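Local coordinates for hydrolase family protein (Deinococcus radiodurans R1, PDB 3CNH), which probably acts as a phosphatase of the haloacid dehalogenase-like superfamily, at residues W9-G12 against G13-T17; L92-A95 against R96-Q100; L149-L153 against A154-P158. All blocks are in the same frame, centred on the assembly; numbering follows the deposited sequence.

Interaction 1. Residues W9-G12 against G13-T17. With NA (sodium ion), chain C; PO4 (phosphate ion), chain D.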
# COMPACT_ATOMS: atom_id res chain seq x y z
N TRP A 9 9.03 0.73 0.82
CA TRP A 9 8.25 -0.21 0.03
C TRP A 9 6.76 0.08 -0.02
O TRP A 9 6.08 0.23 0.98
CB TRP A 9 8.39 -1.65 0.57
CG TRP A 9 9.72 -2.29 0.44
CD1 TRP A 9 10.82 -2.07 1.24
CD2 TRP A 9 10.12 -3.26 -0.53
NE1 TRP A 9 11.88 -2.82 0.79
CE2 TRP A 9 11.48 -3.57 -0.29
CE3 TRP A 9 9.48 -3.87 -1.60
CZ2 TRP A 9 12.18 -4.50 -1.05
CZ3 TRP A 9 10.16 -4.79 -2.34
CH2 TRP A 9 11.51 -5.08 -2.09
N ASP A 10 6.31 0.15 -1.24
CA ASP A 10 4.87 0.10 -1.56
C ASP A 10 4.47 -1.32 -1.15
O ASP A 10 5.30 -2.27 -1.19
CB ASP A 10 4.77 0.33 -3.07
CG ASP A 10 3.43 0.29 -3.63
OD1 ASP A 10 2.47 0.62 -2.94
OD2 ASP A 10 3.37 -0.03 -4.88
N ILE A 11 3.22 -1.49 -0.74
CA ILE A 11 2.73 -2.84 -0.39
C ILE A 11 1.88 -3.41 -1.52
O ILE A 11 2.23 -4.39 -2.16
CB ILE A 11 2.03 -2.89 0.95
CG1 ILE A 11 2.99 -2.40 2.05
CG2 ILE A 11 1.53 -4.32 1.26
CD1 ILE A 11 2.40 -2.39 3.46
N GLY A 12 0.78 -2.75 -1.80
CA GLY A 12 -0.12 -3.20 -2.89
C GLY A 12 0.52 -3.16 -4.27
O GLY A 12 1.00 -2.12 -4.70
N GLY A 13 0.48 -4.29 -4.95
CA GLY A 13 1.06 -4.47 -6.27
C GLY A 13 2.54 -4.77 -6.28
O GLY A 13 3.15 -4.93 -7.35
N VAL A 14 3.09 -4.87 -5.08
CA VAL A 14 4.53 -5.14 -4.90
C VAL A 14 4.71 -6.37 -4.01
O VAL A 14 5.04 -7.47 -4.48
CB VAL A 14 5.27 -3.90 -4.38
CG1 VAL A 14 6.74 -4.16 -4.10
CG2 VAL A 14 5.16 -2.75 -5.40
N LEU A 15 4.44 -6.17 -2.73
CA LEU A 15 4.57 -7.25 -1.73
C LEU A 15 3.35 -8.16 -1.70
O LEU A 15 3.42 -9.37 -1.50
CB LEU A 15 4.79 -6.66 -0.34
CG LEU A 15 6.12 -5.91 -0.16
CD1 LEU A 15 6.14 -5.15 1.16
CD2 LEU A 15 7.30 -6.88 -0.30
N LEU A 16 2.21 -7.53 -1.88
CA LEU A 16 0.90 -8.20 -1.90
C LEU A 16 0.11 -7.68 -3.06
O LEU A 16 0.49 -6.71 -3.72
CB LEU A 16 0.12 -7.88 -0.61
CG LEU A 16 0.77 -8.14 0.77
CD1 LEU A 16 -0.15 -7.63 1.90
CD2 LEU A 16 1.14 -9.60 0.95
N THR A 17 -1.01 -8.33 -3.30
CA THR A 17 -1.97 -7.80 -4.27
C THR A 17 -2.50 -6.48 -3.71
O THR A 17 -2.30 -6.15 -2.55
CB THR A 17 -3.18 -8.76 -4.46
OG1 THR A 17 -3.79 -9.01 -3.19
CG2 THR A 17 -2.74 -10.05 -5.10
NA NA C . 1.12 -0.05 -5.65
P PO4 D . -0.26 0.83 -1.88
O1 PO4 D . 0.30 2.17 -1.72
O2 PO4 D . 0.02 0.33 -3.30
O3 PO4 D . 0.10 -0.19 -0.79
O4 PO4 D . -1.78 0.84 -1.86
O HOH W 1 -0.88 -0.71 -6.67
O HOH W 2 1.17 2.15 -6.13
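I11 O takes three backbone N-H groups from the turn that follows it. L15 N is 2.9 Å from I11 O, lies in the carbonyl plane and uses a lone pair, though its N-H is bent. V14 N and L16 N come from opposite sides of that plane, both well out of it. V14 N is 3.1 Å from I11 O. L16 N is longer, 3.2 Å from I11 O, but its N-H points almost straight at the oxygen (176°). One carbonyl therefore gathers the whole turn. The same turn leaves G12 O directed at the sodium ion, 2.3 Å away. D10 OD2 binds the sodium ion at 2.4 Å; chi1 of 178° swings the D10 carboxylate away from its own N and out to the metal. D166, a phosphate oxygen and two waters complete the sodium shell. The other carboxylate oxygen, D10 OD1, faces the phosphate and forms a salt bridge with K141. G12 N donates to O3 of the phosphate at 2.8 Å, and I11 N adds a weak bond to the same oxygen. A side chain on G12 would crowd the phosphate, and the positive phi of G13 suits a glycine. Farther out the contact is apolar. V14 CG1 meets the edge of the W9 ring, 3.7 Å from CE3 and in the ring plane, while V14 CG2 lies against D10 OD2. L15 CD2 approaches the same corner of the indole obliquely. I11 and L16 run side by side, with I11 CG2 3.8 Å from L16 CD1. The Asp-x-Gly-Gly-Val sequence after strand 6-9 is consistent with the first motif of the haloacid dehalogenase fold, the loop that carries the metal and phosphate site.

Interaction 2. Residues L92-A95 against R96-Q100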
# COMPACT_ATOMS: atom_id res chain seq x y z
N LEU A 92 7.87 -10.87 -2.18
CA LEU A 92 7.90 -11.08 -0.71
C LEU A 92 9.16 -11.70 -0.27
O LEU A 92 9.80 -11.29 0.70
CB LEU A 92 6.81 -12.02 -0.23
CG LEU A 92 5.53 -11.30 0.07
CD1 LEU A 92 4.40 -12.26 0.30
CD2 LEU A 92 5.73 -10.41 1.28
N ALA A 93 9.54 -12.76 -0.97
CA ALA A 93 10.73 -13.49 -0.63
C ALA A 93 11.97 -12.61 -0.74
O ALA A 93 12.89 -12.68 0.06
CB ALA A 93 10.88 -14.76 -1.52
N LEU A 94 11.98 -11.77 -1.76
CA LEU A 94 13.12 -10.86 -1.98
C LEU A 94 13.23 -9.88 -0.81
O LEU A 94 14.30 -9.62 -0.24
CB LEU A 94 12.92 -10.07 -3.28
CG LEU A 94 13.89 -8.92 -3.57
CD1 LEU A 94 15.34 -9.36 -3.63
CD2 LEU A 94 13.48 -8.18 -4.88
N ALA A 95 12.08 -9.32 -0.49
CA ALA A 95 12.01 -8.31 0.58
C ALA A 95 12.42 -8.94 1.91
O ALA A 95 13.18 -8.37 2.68
CB ALA A 95 10.63 -7.68 0.68
N ARG A 96 11.96 -10.16 2.14
CA ARG A 96 12.31 -10.87 3.39
C ARG A 96 13.82 -11.07 3.49
O ARG A 96 14.43 -10.97 4.56
CB ARG A 96 11.55 -12.22 3.53
CG ARG A 96 10.06 -12.05 3.85
CD ARG A 96 9.17 -13.36 3.85
NE ARG A 96 7.78 -13.03 4.24
CZ ARG A 96 6.69 -13.75 3.99
NH1 ARG A 96 6.75 -14.85 3.25
NH2 ARG A 96 5.50 -13.32 4.41
N ASP A 97 14.43 -11.36 2.35
CA ASP A 97 15.86 -11.59 2.29
C ASP A 97 16.61 -10.30 2.59
O ASP A 97 17.48 -10.22 3.45
CB ASP A 97 16.23 -12.09 0.89
CG ASP A 97 17.69 -12.35 0.71
OD1 ASP A 97 18.37 -12.68 1.70
OD2 ASP A 97 18.15 -12.26 -0.44
N LEU A 98 16.24 -9.27 1.86
CA LEU A 98 16.91 -7.96 1.97
C LEU A 98 16.74 -7.35 3.36
O LEU A 98 17.61 -6.63 3.86
CB LEU A 98 16.37 -6.96 0.92
CG LEU A 98 16.78 -7.18 -0.53
CD1 LEU A 98 16.00 -6.19 -1.48
CD2 LEU A 98 18.30 -7.02 -0.66
N GLY A 99 15.63 -7.69 4.00
CA GLY A 99 15.34 -7.15 5.33
C GLY A 99 16.35 -7.60 6.37
O GLY A 99 16.42 -7.06 7.47
N GLN A 100 17.13 -8.62 6.03
CA GLN A 100 18.16 -9.12 6.94
C GLN A 100 19.36 -8.20 6.96
O GLN A 100 20.22 -8.27 7.86
CB GLN A 100 18.64 -10.50 6.51
CG GLN A 100 17.61 -11.57 6.54
CD GLN A 100 18.18 -12.84 5.97
OE1 GLN A 100 18.29 -13.00 4.75
NE2 GLN A 100 18.56 -13.75 6.85
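The guanidinium of R96 has L92 CD2 over one face, 4.1 Å above its plane and off-centre, nearest to NH2. L92 is modelled in two conformers, and this holds for one of them. F127 also touches the R96 side chain. Chi1 of -73° sets R96 CG beside the backbone N and turns the chain back toward L92; the extended run from CG to NE (chi2 174°, chi3 178°) gives it reach. Its NH2 donates to F122 O. On the way the aliphatic part passes L92 O, with R96 CG 3.3 Å from that oxygen. The backbone bonds are those of an alpha helix, residue i to i+4. R96 N is 2.8 Å from L92 O, and L98 N is 2.9 Å from L94 O with a nearly straight N-H. G99 N still bonds to A95 O at 2.9 Å. One turn apart, L94 and L98 run alongside each other in the same direction, their CD1 atoms 3.9 Å apart. L94 and L98 pack on helix 187-196, and D97 adds a salt bridge to R191 of the same helix; R96 turns to F122 O instead. D97 also pairs with R101, and the two arginines probably help to keep it ionised.

Interaction 3. Residues L149-L153 against A154-P158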
# COMPACT_ATOMS: atom_id res chain seq x y z
N LEU A 149 7.87 13.16 4.15
CA LEU A 149 7.51 12.76 5.53
C LEU A 149 8.19 11.44 5.88
O LEU A 149 8.76 11.25 6.96
CB LEU A 149 5.99 12.67 5.66
CG LEU A 149 5.47 12.33 7.05
CD1 LEU A 149 6.10 13.19 8.19
CD2 LEU A 149 3.92 12.42 6.99
N GLY A 150 8.21 10.55 4.92
CA GLY A 150 8.83 9.23 5.14
C GLY A 150 10.32 9.39 5.45
O GLY A 150 10.87 8.79 6.38
N LEU A 151 10.95 10.23 4.66
CA LEU A 151 12.37 10.54 4.83
C LEU A 151 12.63 11.17 6.21
O LEU A 151 13.60 10.84 6.91
CB LEU A 151 12.87 11.50 3.74
CG LEU A 151 12.93 10.87 2.35
CD1 LEU A 151 13.28 11.94 1.31
CD2 LEU A 151 13.92 9.67 2.27
N THR A 152 11.76 12.08 6.58
CA THR A 152 11.87 12.78 7.86
C THR A 152 11.73 11.82 9.05
O THR A 152 12.48 11.88 10.02
CB THR A 152 10.84 13.91 7.98
OG1 THR A 152 11.09 14.89 6.95
CG2 THR A 152 10.93 14.60 9.36
N LEU A 153 10.80 10.88 8.92
CA LEU A 153 10.55 9.91 10.01
C LEU A 153 11.69 8.93 10.13
O LEU A 153 12.10 8.56 11.23
CB LEU A 153 9.19 9.21 9.86
CG LEU A 153 7.99 10.16 9.96
CD1 LEU A 153 6.74 9.39 9.54
CD2 LEU A 153 7.89 10.72 11.39
N ALA A 154 12.20 8.52 8.98
CA ALA A 154 13.35 7.56 8.97
C ALA A 154 14.68 8.21 9.25
O ALA A 154 15.68 7.55 9.60
CB ALA A 154 13.40 6.79 7.62
N GLN A 155 14.71 9.53 9.14
CA GLN A 155 15.95 10.32 9.25
C GLN A 155 17.06 9.86 8.32
O GLN A 155 18.16 9.48 8.73
CB GLN A 155 16.44 10.47 10.68
CG GLN A 155 15.59 11.47 11.45
CD GLN A 155 15.79 12.90 10.95
OE1 GLN A 155 16.91 13.45 11.00
NE2 GLN A 155 14.74 13.50 10.48
N VAL A 156 16.71 9.85 7.04
CA VAL A 156 17.72 9.59 6.01
C VAL A 156 17.58 10.63 4.92
O VAL A 156 16.51 11.20 4.69
CB VAL A 156 17.69 8.18 5.41
CG1 VAL A 156 17.88 7.13 6.48
CG2 VAL A 156 16.44 7.94 4.62
N ARG A 157 18.70 10.93 4.31
CA ARG A 157 18.78 11.92 3.23
C ARG A 157 18.12 11.32 1.99
O ARG A 157 18.14 10.11 1.80
CB ARG A 157 20.24 12.27 2.90
CG ARG A 157 21.03 12.85 4.09
CD ARG A 157 22.49 13.06 3.82
NE ARG A 157 23.09 13.74 4.98
CZ ARG A 157 23.72 13.13 5.98
NH1 ARG A 157 23.92 11.81 5.96
NH2 ARG A 157 24.20 13.85 6.98
N PRO A 158 17.56 12.15 1.12
CA PRO A 158 16.89 11.60 -0.07
C PRO A 158 17.76 10.64 -0.87
O PRO A 158 17.30 9.58 -1.27
CB PRO A 158 16.52 12.84 -0.88
CG PRO A 158 16.32 13.90 0.16
CD PRO A 158 17.32 13.59 1.28
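L151 leaves the helix with its CB 3.8 Å from V156 O. Beyond CG the two methyls part. CD1 meets P158 CG at 3.8 Å and lies close to P158 CA as well. CD2 rests on V156 O. It is also 3.9 Å from V156 CG2, but V156 is modelled in two conformers and that contact belongs to one of them. The leucine lies across V156 and P158, roughly perpendicular to each. F8, A161 and M179 also touch it. With an alanine here both methyls go, and P158 CG and V156 would probably lose the groups that fill the space between them and the helix. The backbone beside this packing forms a Schellman motif that ends helix 144-154. Q155, with positive phi, is its C-prime residue. V156 N bonds to L151 O at 3.3 Å, and Q155 N makes a weak bond to T152 O. One residue earlier, A154 N donates to G150 O at 2.9 Å, an ordinary helical bond. The Q155 side chain adds a second bond to the helix end. It bends at chi2 (-69°) and folds back, and NE2 donates to T152 O at 2.8 Å, the same oxygen that takes the weak bond from Q155 N. The NE2 bond is fairly straight, lies in the carbonyl plane on a lone pair, and keeps close to the plane of the amide. Q155 CG also lies against T152 O.

Overall arrangement
Each contact is local and closes only a short turn, and the three follow in series along the chain without nesting or crossing. Interaction 1 comes first, in the loop between strand 6-9 and helix 22-32. Interaction 2 lies on helix 89-98 and touches interaction 1: A95 CB packs on L15 CD2 and on the W9 ring. This joins the helix to the metal-binding loop. Interaction 3 ends helix 144-154 and leads into strand 161-165. It touches neither of the others; its nearest atoms are about 10 Å from interaction 1 and about 14 Å from interaction 2. L151 and A154 nevertheless reach F8, on the strand that leads into interaction 1.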